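Local coordinates for high affinity transport system protein p37 (Mycoplasma hyorhinis, PDB 3EKI) that binds thiamine pyrophosphate outside the cell membrane as the lipoprotein component of a high-affinity mycoplasma transport system, at residues A[205-208]-A[209-212]; A[190-194]-A[195-199]; A[231-234]-A[235-239]; A[272-275]-A[276-279]. All coordinates share one frame; numbering follows the deposited sequence.

Interaction 1. Residues A[205-208]-A[209-212]; sequences VYDP and TVQA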
loop_
_atom_site.group_PDB
_atom_site.type_symbol
_atom_site.label_atom_id
_atom_site.label_comp_id
_atom_site.label_asym_id
_atom_site.label_seq_id
_atom_site.Cartn_x
_atom_site.Cartn_y
_atom_site.Cartn_z
ATOM N N VAL A 205 -8.784 12.985 -6.940
ATOM C CA VAL A 205 -9.473 11.761 -6.503
ATOM C C VAL A 205 -9.347 11.509 -5.005
ATOM O O VAL A 205 -9.771 10.491 -4.463
ATOM C CB VAL A 205 -8.990 10.530 -7.286
ATOM C CG1 VAL A 205 -9.449 10.623 -8.741
ATOM C CG2 VAL A 205 -7.490 10.367 -7.206
ATOM N N TYR A 206 -8.786 12.474 -4.265
ATOM C CA TYR A 206 -8.600 12.378 -2.838
ATOM C C TYR A 206 -9.320 13.448 -2.027
ATOM O O TYR A 206 -9.586 14.548 -2.524
ATOM C CB TYR A 206 -7.111 12.545 -2.514
ATOM C CG TYR A 206 -6.183 11.521 -3.086
ATOM C CD1 TYR A 206 -5.666 11.591 -4.363
ATOM C CD2 TYR A 206 -5.796 10.445 -2.274
ATOM C CE1 TYR A 206 -4.800 10.624 -4.843
ATOM C CE2 TYR A 206 -4.940 9.473 -2.739
ATOM C CZ TYR A 206 -4.446 9.563 -4.025
ATOM O OH TYR A 206 -3.588 8.607 -4.493
ATOM N N ASP A 207 -9.570 13.117 -0.778
ATOM C CA ASP A 207 -10.060 14.039 0.223
ATOM C C ASP A 207 -8.999 14.170 1.329
ATOM O O ASP A 207 -9.043 13.410 2.302
ATOM C CB ASP A 207 -11.389 13.652 0.834
ATOM C CG ASP A 207 -11.884 14.694 1.828
ATOM O OD1 ASP A 207 -11.204 15.715 2.034
ATOM O OD2 ASP A 207 -12.972 14.489 2.413
ATOM N N PRO A 208 -8.095 15.127 1.183
ATOM C CA PRO A 208 -7.006 15.251 2.167
ATOM C C PRO A 208 -7.478 15.585 3.573
ATOM O O PRO A 208 -6.700 15.452 4.532
ATOM C CB PRO A 208 -6.170 16.418 1.616
ATOM C CG PRO A 208 -7.119 17.212 0.773
ATOM C CD PRO A 208 -7.992 16.168 0.142
ATOM N N THR A 209 -8.730 16.015 3.738
ATOM C CA THR A 209 -9.122 16.437 5.084
ATOM C C THR A 209 -9.477 15.234 5.937
ATOM O O THR A 209 -9.697 15.345 7.135
ATOM C CB THR A 209 -10.294 17.424 5.065
ATOM O OG1 THR A 209 -11.483 16.797 4.560
ATOM C CG2 THR A 209 -10.008 18.590 4.121
ATOM N N VAL A 210 -9.536 14.073 5.284
ATOM C CA VAL A 210 -9.800 12.842 6.003
ATOM C C VAL A 210 -8.641 11.867 5.796
ATOM O O VAL A 210 -8.383 11.442 4.680
ATOM C CB VAL A 210 -11.108 12.157 5.570
ATOM C CG1 VAL A 210 -11.256 10.812 6.279
ATOM C CG2 VAL A 210 -12.293 13.048 5.885
ATOM N N GLN A 211 -7.967 11.520 6.891
ATOM C CA GLN A 211 -6.912 10.523 6.820
ATOM C C GLN A 211 -7.491 9.119 6.965
ATOM O O GLN A 211 -8.274 8.846 7.868
ATOM C CB GLN A 211 -5.862 10.746 7.905
ATOM C CG GLN A 211 -5.050 12.021 7.662
ATOM C CD GLN A 211 -4.215 11.934 6.415
ATOM O OE1 GLN A 211 -3.323 11.085 6.302
ATOM N NE2 GLN A 211 -4.478 12.796 5.435
ATOM N N ALA A 212 -7.060 8.263 6.060
ATOM C CA ALA A 212 -7.388 6.857 6.112
ATOM C C ALA A 212 -6.218 6.083 6.725
ATOM O O ALA A 212 -5.103 6.124 6.220
ATOM C CB ALA A 212 -7.706 6.356 4.723
#
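A local contact round a tight turn, in which the carboxylate of D207 grips T209, takes the chain round the corner between strands 206-207 and 211-212, both of which pair antiparallel with strand 141-152. The frame is a type I beta turn from D207 to V210, closed by V210 N bonding to D207 O at 3.1 Å. An Asx turn is built into it: D207 OD1 accepts from T209 N at 3.0 Å, a reach given by a side chain extended from the backbone N (chi1 -177°). That donor stands above the carboxylate plane, 50° out of it. The hydroxyl of T209 comes from the same face but lies nearer the plane, on the syn side, and the single oxygen thus holds both polar donors of one residue. The other oxygen, OD2, forms a salt bridge with K156, so both branches of the acid are fixed. Just past the turn, Q211 bonds to T148 and N150 of strand 141-152. The shortest link in the corner is the one from T209 OG1 to D207 OD1, 2.8 Å.

Interaction 2. Residues A[190-194]-A[195-199]; sequences WTDEN and HKWNG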
loop_
_atom_site.group_PDB
_atom_site.type_symbol
_atom_site.label_atom_id
_atom_site.label_comp_id
_atom_site.label_asym_id
_atom_site.label_seq_id
_atom_site.Cartn_x
_atom_site.Cartn_y
_atom_site.Cartn_z
ATOM N N TRP A 190 -8.212 11.901 -18.994
ATOM C CA TRP A 190 -7.867 12.786 -17.895
ATOM C C TRP A 190 -6.678 13.680 -18.283
ATOM O O TRP A 190 -5.854 13.207 -19.043
ATOM C CB TRP A 190 -7.436 12.017 -16.654
ATOM C CG TRP A 190 -8.499 11.236 -15.961
ATOM C CD1 TRP A 190 -9.783 11.013 -16.354
ATOM C CD2 TRP A 190 -8.336 10.560 -14.704
ATOM N NE1 TRP A 190 -10.411 10.244 -15.414
ATOM C CE2 TRP A 190 -9.550 9.948 -14.389
ATOM C CE3 TRP A 190 -7.263 10.415 -13.807
ATOM C CZ2 TRP A 190 -9.754 9.195 -13.233
ATOM C CZ3 TRP A 190 -7.472 9.673 -12.661
ATOM C CH2 TRP A 190 -8.706 9.074 -12.378
ATOM N N THR A 191 -6.676 14.891 -17.735
ATOM C CA THR A 191 -5.522 15.746 -18.003
ATOM C C THR A 191 -4.871 16.101 -16.667
ATOM O O THR A 191 -5.465 16.018 -15.608
ATOM C CB THR A 191 -5.866 17.028 -18.781
ATOM O OG1 THR A 191 -6.575 17.928 -17.940
ATOM C CG2 THR A 191 -6.785 16.721 -19.975
ATOM N N ASP A 192 -3.601 16.497 -16.793
ATOM C CA ASP A 192 -2.892 16.914 -15.600
ATOM C C ASP A 192 -3.649 18.021 -14.903
ATOM O O ASP A 192 -3.743 18.076 -13.682
ATOM C CB ASP A 192 -1.491 17.412 -15.956
ATOM C CG ASP A 192 -0.590 16.308 -16.454
ATOM O OD1 ASP A 192 -1.051 15.152 -16.431
ATOM O OD2 ASP A 192 0.552 16.625 -16.864
ATOM N N GLU A 193 -4.224 18.904 -15.711
ATOM C CA GLU A 193 -4.914 20.085 -15.206
ATOM C C GLU A 193 -6.280 19.811 -14.576
ATOM O O GLU A 193 -6.637 20.441 -13.580
ATOM C CB GLU A 193 -5.057 21.130 -16.317
ATOM C CG GLU A 193 -3.770 21.868 -16.644
ATOM C CD GLU A 193 -3.845 23.346 -16.314
ATOM O OE1 GLU A 193 -4.937 23.935 -16.465
ATOM O OE2 GLU A 193 -2.814 23.918 -15.903
ATOM N N ASN A 194 -7.054 18.893 -15.150
ATOM C CA ASN A 194 -8.417 18.708 -14.686
ATOM C C ASN A 194 -8.536 17.564 -13.686
ATOM O O ASN A 194 -9.569 17.473 -13.046
ATOM C CB ASN A 194 -9.380 18.497 -15.859
ATOM C CG ASN A 194 -9.254 17.230 -16.649
ATOM O OD1 ASN A 194 -8.688 16.216 -16.243
ATOM N ND2 ASN A 194 -9.791 17.250 -17.873
ATOM N N HIS A 195 -7.504 16.742 -13.531
ATOM C CA HIS A 195 -7.437 15.845 -12.374
ATOM C C HIS A 195 -6.314 16.215 -11.404
ATOM O O HIS A 195 -5.948 15.450 -10.490
ATOM C CB HIS A 195 -7.345 14.388 -12.852
ATOM C CG HIS A 195 -8.699 13.870 -13.273
ATOM N ND1 HIS A 195 -9.316 14.282 -14.439
ATOM C CD2 HIS A 195 -9.544 13.000 -12.684
ATOM C CE1 HIS A 195 -10.480 13.671 -14.534
ATOM N NE2 HIS A 195 -10.657 12.871 -13.493
ATOM N N LYS A 196 -5.750 17.412 -11.528
ATOM C CA LYS A 196 -4.754 17.989 -10.627
ATOM C C LYS A 196 -3.573 17.066 -10.333
ATOM O O LYS A 196 -3.249 16.770 -9.180
ATOM C CB LYS A 196 -5.474 18.437 -9.353
ATOM C CG LYS A 196 -6.538 19.498 -9.615
ATOM C CD LYS A 196 -7.503 19.616 -8.449
ATOM C CE LYS A 196 -8.163 20.988 -8.391
ATOM N NZ LYS A 196 -9.567 20.895 -7.888
ATOM N N TRP A 197 -2.917 16.601 -11.380
ATOM C CA TRP A 197 -1.699 15.838 -11.276
ATOM C C TRP A 197 -0.617 16.740 -10.670
ATOM O O TRP A 197 -0.426 17.859 -11.148
ATOM C CB TRP A 197 -1.265 15.326 -12.639
ATOM C CG TRP A 197 0.018 14.572 -12.615
ATOM C CD1 TRP A 197 1.240 14.950 -13.076
ATOM C CD2 TRP A 197 0.180 13.259 -12.078
ATOM N NE1 TRP A 197 2.158 13.948 -12.855
ATOM C CE2 TRP A 197 1.520 12.898 -12.240
ATOM C CE3 TRP A 197 -0.721 12.381 -11.477
ATOM C CZ2 TRP A 197 2.015 11.668 -11.816
ATOM C CZ3 TRP A 197 -0.221 11.156 -11.058
ATOM C CH2 TRP A 197 1.116 10.818 -11.230
ATOM N N ASN A 198 0.080 16.286 -9.643
ATOM C CA ASN A 198 1.099 17.153 -9.026
ATOM C C ASN A 198 2.492 16.538 -9.159
ATOM O O ASN A 198 3.389 16.922 -8.409
ATOM C CB ASN A 198 0.776 17.382 -7.565
ATOM C CG ASN A 198 0.867 16.115 -6.726
ATOM O OD1 ASN A 198 1.160 15.025 -7.227
ATOM N ND2 ASN A 198 0.596 16.272 -5.433
ATOM N N GLY A 199 2.617 15.601 -10.085
ATOM C CA GLY A 199 3.817 14.832 -10.336
ATOM C C GLY A 199 3.856 13.531 -9.538
ATOM O O GLY A 199 4.634 12.637 -9.891
#
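An ST motif at T191 opens a compact turn within the long loop between helix 170-184 and strand 206-207, and this turn lays the imidazole of H195 flat on the indole of W190. T191 OG1 accepts from N194 N at 3.0 Å, and the bond is returned: T191 N gives its hydrogen to N194 OD1 at 2.8 Å. The same amide oxygen also receives H195 ND1, 2.7 Å away. These two donors reach N194 OD1 from opposite faces of the amide, while the oxygen itself sits in the plane of the imidazole. The bond therefore fixes the rotation of the H195 ring and identifies ND1 as carrying a proton. The imidazole lies over the five-membered ring of W190 in a face-to-face stack, with centroids 3.4 Å apart and planes at 9°. W190 CB adds a CH-pi contact over the same imidazole. On the indole side, NE1 is bound by the carbonyl of T185. The backbone continues the curl: H195 N bonds to T191 O, and W197 N to D192 O, the latter at 2.9 Å. The carboxylate of D192 lies beside W197, OD1 being 3.8 Å from W197 CB, and is bound by H316, whose ring stacks on W197. The reciprocal T191-N194 pair is the bonding pattern of a capping box, here at a helix-like turn without regular helical bonds.

Interaction 3. Residues A[231-234]-A[235-239]; sequences IKKA and WNDKD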
loop_
_atom_site.group_PDB
_atom_site.type_symbol
_atom_site.label_atom_id
_atom_site.label_comp_id
_atom_site.label_asym_id
_atom_site.label_seq_id
_atom_site.Cartn_x
_atom_site.Cartn_y
_atom_site.Cartn_z
ATOM N N ILE A 231 -18.539 -12.454 -17.537
ATOM C CA ILE A 231 -17.785 -12.468 -16.276
ATOM C C ILE A 231 -18.678 -12.163 -15.102
ATOM O O ILE A 231 -18.635 -12.818 -14.063
ATOM C CB ILE A 231 -16.626 -11.447 -16.383
ATOM C CG1 ILE A 231 -15.563 -11.915 -17.388
ATOM C CG2 ILE A 231 -16.005 -11.112 -15.038
ATOM C CD1 ILE A 231 -14.497 -10.860 -17.665
ATOM N N LYS A 232 -19.528 -11.152 -15.250
ATOM C CA LYS A 232 -20.487 -10.729 -14.236
ATOM C C LYS A 232 -21.483 -11.853 -13.977
ATOM O O LYS A 232 -21.830 -12.068 -12.822
ATOM C CB LYS A 232 -21.180 -9.434 -14.653
ATOM C CG LYS A 232 -20.241 -8.224 -14.598
ATOM C CD LYS A 232 -20.913 -6.956 -15.118
ATOM C CE LYS A 232 -19.864 -5.922 -15.503
ATOM N NZ LYS A 232 -20.434 -4.748 -16.231
ATOM N N LYS A 233 -21.925 -12.545 -15.015
ATOM C CA LYS A 233 -22.836 -13.674 -14.822
ATOM C C LYS A 233 -22.175 -14.780 -14.009
ATOM O O LYS A 233 -22.764 -15.410 -13.128
ATOM C CB LYS A 233 -23.316 -14.240 -16.168
ATOM C CG LYS A 233 -24.302 -15.388 -16.055
ATOM C CD LYS A 233 -25.067 -15.626 -17.352
ATOM C CE LYS A 233 -26.519 -16.017 -17.095
ATOM N NZ LYS A 233 -27.109 -16.699 -18.288
ATOM N N ALA A 234 -20.903 -15.029 -14.280
ATOM C CA ALA A 234 -20.227 -16.090 -13.542
ATOM C C ALA A 234 -20.080 -15.710 -12.075
ATOM O O ALA A 234 -20.221 -16.513 -11.153
ATOM C CB ALA A 234 -18.899 -16.387 -14.203
ATOM N N TRP A 235 -19.762 -14.432 -11.840
ATOM C CA TRP A 235 -19.704 -13.921 -10.478
ATOM C C TRP A 235 -21.042 -14.091 -9.773
ATOM O O TRP A 235 -21.152 -14.610 -8.671
ATOM C CB TRP A 235 -19.309 -12.449 -10.509
ATOM C CG TRP A 235 -19.313 -11.775 -9.185
ATOM C CD1 TRP A 235 -20.338 -11.076 -8.633
ATOM C CD2 TRP A 235 -18.241 -11.721 -8.223
ATOM N NE1 TRP A 235 -20.008 -10.583 -7.400
ATOM C CE2 TRP A 235 -18.724 -10.970 -7.136
ATOM C CE3 TRP A 235 -16.941 -12.230 -8.185
ATOM C CZ2 TRP A 235 -17.957 -10.697 -5.984
ATOM C CZ3 TRP A 235 -16.187 -11.954 -7.041
ATOM C CH2 TRP A 235 -16.703 -11.202 -5.977
ATOM N N ASN A 236 -22.116 -13.644 -10.428
ATOM C CA ASN A 236 -23.442 -13.664 -9.825
ATOM C C ASN A 236 -23.912 -15.092 -9.555
ATOM O O ASN A 236 -24.680 -15.285 -8.604
ATOM C CB ASN A 236 -24.454 -12.951 -10.736
ATOM C CG ASN A 236 -24.254 -11.460 -10.874
ATOM O OD1 ASN A 236 -23.617 -10.788 -10.072
ATOM N ND2 ASN A 236 -24.821 -10.900 -11.936
ATOM N N ASP A 237 -23.495 -16.026 -10.382
ATOM C CA ASP A 237 -23.911 -17.418 -10.315
ATOM C C ASP A 237 -22.969 -18.253 -9.453
ATOM O O ASP A 237 -23.174 -19.452 -9.271
ATOM C CB ASP A 237 -23.982 -18.067 -11.702
ATOM C CG ASP A 237 -25.176 -17.599 -12.521
ATOM O OD1 ASP A 237 -25.911 -16.719 -12.051
ATOM O OD2 ASP A 237 -25.367 -18.125 -13.636
ATOM N N LYS A 238 -21.915 -17.599 -8.963
ATOM C CA LYS A 238 -20.839 -18.247 -8.207
ATOM C C LYS A 238 -20.237 -19.428 -8.951
ATOM O O LYS A 238 -19.893 -20.473 -8.420
ATOM C CB LYS A 238 -21.292 -18.597 -6.789
ATOM C CG LYS A 238 -21.692 -17.373 -5.994
ATOM C CD LYS A 238 -22.108 -17.648 -4.571
ATOM C CE LYS A 238 -22.642 -16.388 -3.892
ATOM N NZ LYS A 238 -23.110 -16.673 -2.511
ATOM N N ASP A 239 -20.021 -19.275 -10.244
ATOM C CA ASP A 239 -19.401 -20.246 -11.132
ATOM C C ASP A 239 -17.905 -19.919 -11.237
ATOM O O ASP A 239 -17.428 -19.206 -12.100
ATOM C CB ASP A 239 -20.085 -20.250 -12.477
ATOM C CG ASP A 239 -19.508 -21.241 -13.463
ATOM O OD1 ASP A 239 -18.557 -21.990 -13.134
ATOM O OD2 ASP A 239 -20.043 -21.244 -14.604
#
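The indole of W235, whose CB lies 3.4 Å from K232 O, has N236 OD1 at its edge and in its plane; H269 of helix 256-269 stacks on the indole, and F270 meets it steeply. The amide of N236 folds back along the helix, bringing CG to 3.2 Å from the same K232 O, and the carboxylate of D237 does likewise one residue on, its CG 3.3 Å from K233 O. These groups crowd the last turn of helix 225-236, which ends in a Schellman motif. K238 takes a positive phi of 53°, and the chain folds back so that D239 N reaches A234 O at 2.9 Å while K238 N bonds to W235 O. Ordinary helical bonds precede it, such as W235 N to I231 O. D239 is then the N-cap of helix 240-245: its side chain caps a backbone N of that helix, and OD2 also bonds to the T242 hydroxyl, so one helix ends almost where the next begins. K233 CG touches D237 OD2 at 3.8 Å, but K233 NZ stays 5.2 Å from that oxygen, which makes no salt bridge and implies at most a weak, through-space attraction.

Interaction 4. Residues A[272-275]-A[276-279]; sequences NKFT and TLNE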
loop_
_atom_site.group_PDB
_atom_site.type_symbol
_atom_site.label_atom_id
_atom_site.label_comp_id
_atom_site.label_asym_id
_atom_site.label_seq_id
_atom_site.Cartn_x
_atom_site.Cartn_y
_atom_site.Cartn_z
ATOM N N ASN A 272 -16.980 -22.887 -1.169
ATOM C CA ASN A 272 -16.795 -24.307 -1.411
ATOM C C ASN A 272 -16.088 -24.553 -2.720
ATOM O O ASN A 272 -15.640 -25.667 -3.032
ATOM C CB ASN A 272 -18.151 -25.027 -1.253
ATOM C CG ASN A 272 -18.828 -24.596 0.047
ATOM O OD1 ASN A 272 -18.191 -24.400 1.094
ATOM N ND2 ASN A 272 -20.149 -24.423 0.052
ATOM N N LYS A 273 -15.861 -23.548 -3.578
ATOM C CA LYS A 273 -15.364 -23.952 -4.891
ATOM C C LYS A 273 -13.861 -24.166 -4.979
ATOM O O LYS A 273 -13.449 -24.818 -5.948
ATOM C CB LYS A 273 -15.762 -22.905 -5.943
ATOM C CG LYS A 273 -17.252 -22.664 -6.060
ATOM C CD LYS A 273 -18.021 -23.895 -6.481
ATOM C CE LYS A 273 -19.299 -23.533 -7.210
ATOM N NZ LYS A 273 -20.372 -23.029 -6.308
ATOM N N PHE A 274 -13.082 -23.602 -4.070
ATOM C CA PHE A 274 -11.639 -23.829 -4.032
ATOM C C PHE A 274 -11.056 -23.631 -2.630
ATOM O O PHE A 274 -11.694 -23.022 -1.762
ATOM C CB PHE A 274 -10.912 -22.904 -5.012
ATOM C CG PHE A 274 -10.865 -21.442 -4.654
ATOM C CD1 PHE A 274 -9.812 -20.869 -3.967
ATOM C CD2 PHE A 274 -11.922 -20.604 -5.011
ATOM C CE1 PHE A 274 -9.776 -19.534 -3.636
ATOM C CE2 PHE A 274 -11.876 -19.265 -4.683
ATOM C CZ PHE A 274 -10.829 -18.703 -3.996
ATOM N N THR A 275 -9.864 -24.100 -2.293
ATOM C CA THR A 275 -9.176 -23.971 -1.018
ATOM C C THR A 275 -8.310 -22.723 -0.895
ATOM O O THR A 275 -8.484 -21.802 -0.110
ATOM C CB THR A 275 -8.244 -25.194 -0.832
ATOM O OG1 THR A 275 -7.320 -25.199 -1.944
ATOM C CG2 THR A 275 -8.993 -26.499 -0.874
ATOM N N THR A 276 -7.303 -22.622 -1.854
ATOM C CA THR A 276 -6.478 -21.446 -1.922
ATOM C C THR A 276 -6.206 -21.145 -3.391
ATOM O O THR A 276 -6.264 -22.052 -4.230
ATOM C CB THR A 276 -5.099 -21.579 -1.242
ATOM O OG1 THR A 276 -4.365 -22.601 -1.939
ATOM C CG2 THR A 276 -5.242 -21.998 0.199
ATOM N N LEU A 277 -5.876 -19.880 -3.651
ATOM C CA LEU A 277 -5.483 -19.539 -5.009
ATOM C C LEU A 277 -4.235 -20.296 -5.440
ATOM O O LEU A 277 -4.091 -20.723 -6.587
ATOM C CB LEU A 277 -5.267 -18.042 -5.170
ATOM C CG LEU A 277 -6.467 -17.116 -5.226
ATOM C CD1 LEU A 277 -6.010 -15.795 -5.832
ATOM C CD2 LEU A 277 -7.629 -17.697 -6.013
ATOM N N ASN A 278 -3.262 -20.514 -4.542
ATOM C CA ASN A 278 -2.084 -21.290 -4.963
ATOM C C ASN A 278 -2.439 -22.715 -5.357
ATOM O O ASN A 278 -1.951 -23.262 -6.347
ATOM C CB ASN A 278 -1.054 -21.275 -3.812
ATOM C CG ASN A 278 -0.183 -20.031 -3.900
ATOM O OD1 ASN A 278 -0.329 -19.197 -4.798
ATOM N ND2 ASN A 278 0.744 -19.889 -2.958
ATOM N N GLU A 279 -3.330 -23.340 -4.584
ATOM C CA GLU A 279 -3.731 -24.702 -4.938
ATOM C C GLU A 279 -4.501 -24.717 -6.249
ATOM O O GLU A 279 -4.235 -25.585 -7.067
ATOM C CB GLU A 279 -4.576 -25.366 -3.859
ATOM C CG GLU A 279 -3.784 -26.315 -2.962
ATOM C CD GLU A 279 -4.656 -27.074 -1.981
ATOM O OE1 GLU A 279 -5.138 -28.177 -2.326
ATOM O OE2 GLU A 279 -4.863 -26.575 -0.858
#
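F274 sets one corner of its ring against the tip of L277, CE1 lying 3.7 Å from L277 CD2, and the two side chains pass each other at a slant. At the edge of the phenyl ring, in its plane, lies the backbone of T276, with F274 CD1 3.7 Å from T276 C. The ring gets there because F274 CG stands between its backbone N and carbonyl carbon, chi1 71°, which turns it toward the start of the helix that follows. W240 stacks on the same phenyl ring, while L277 also packs on F259 of helix 256-269. That places the contact at the N-terminus of helix 277-283, where T276 is the N-cap: its hydroxyl accepts from E279 N at 2.9 Å, nearly straight at 160°. The carboxylate of E279 does not return to the backbone of T276 but reaches one residue further back. There its OE2 meets T275 OG1 at 3.0 Å, a weak and unsettled bond between side chains that cross at about a right angle. T275 O, for its part, is held by K267, and the backbone N of L277 is taken by E263. The backbone N of T276 is buried here, 2.6 Å from T275 OG1.

How the interactions relate
The four local contacts form two touching pairs in one chain of the periplasmic-binding-protein clan. Interactions 1 and 2 have centres about 17 Å apart and meet where V205 CG1 packs on W190 CH2 at 4.0 Å. Interactions 3 and 4 are likewise about 17 Å apart between centres; K238 O lies 3.3 Å from K273 CE and accepts a weak bond from the lysine amine. Between the pairs the gap is wide, about 18 Å at the nearest atoms of interactions 2 and 3. None of the four closes directly on thiamine diphosphate: the side chains of W197, Q211 and L277 lie about 8, 11 and 13 Å from it.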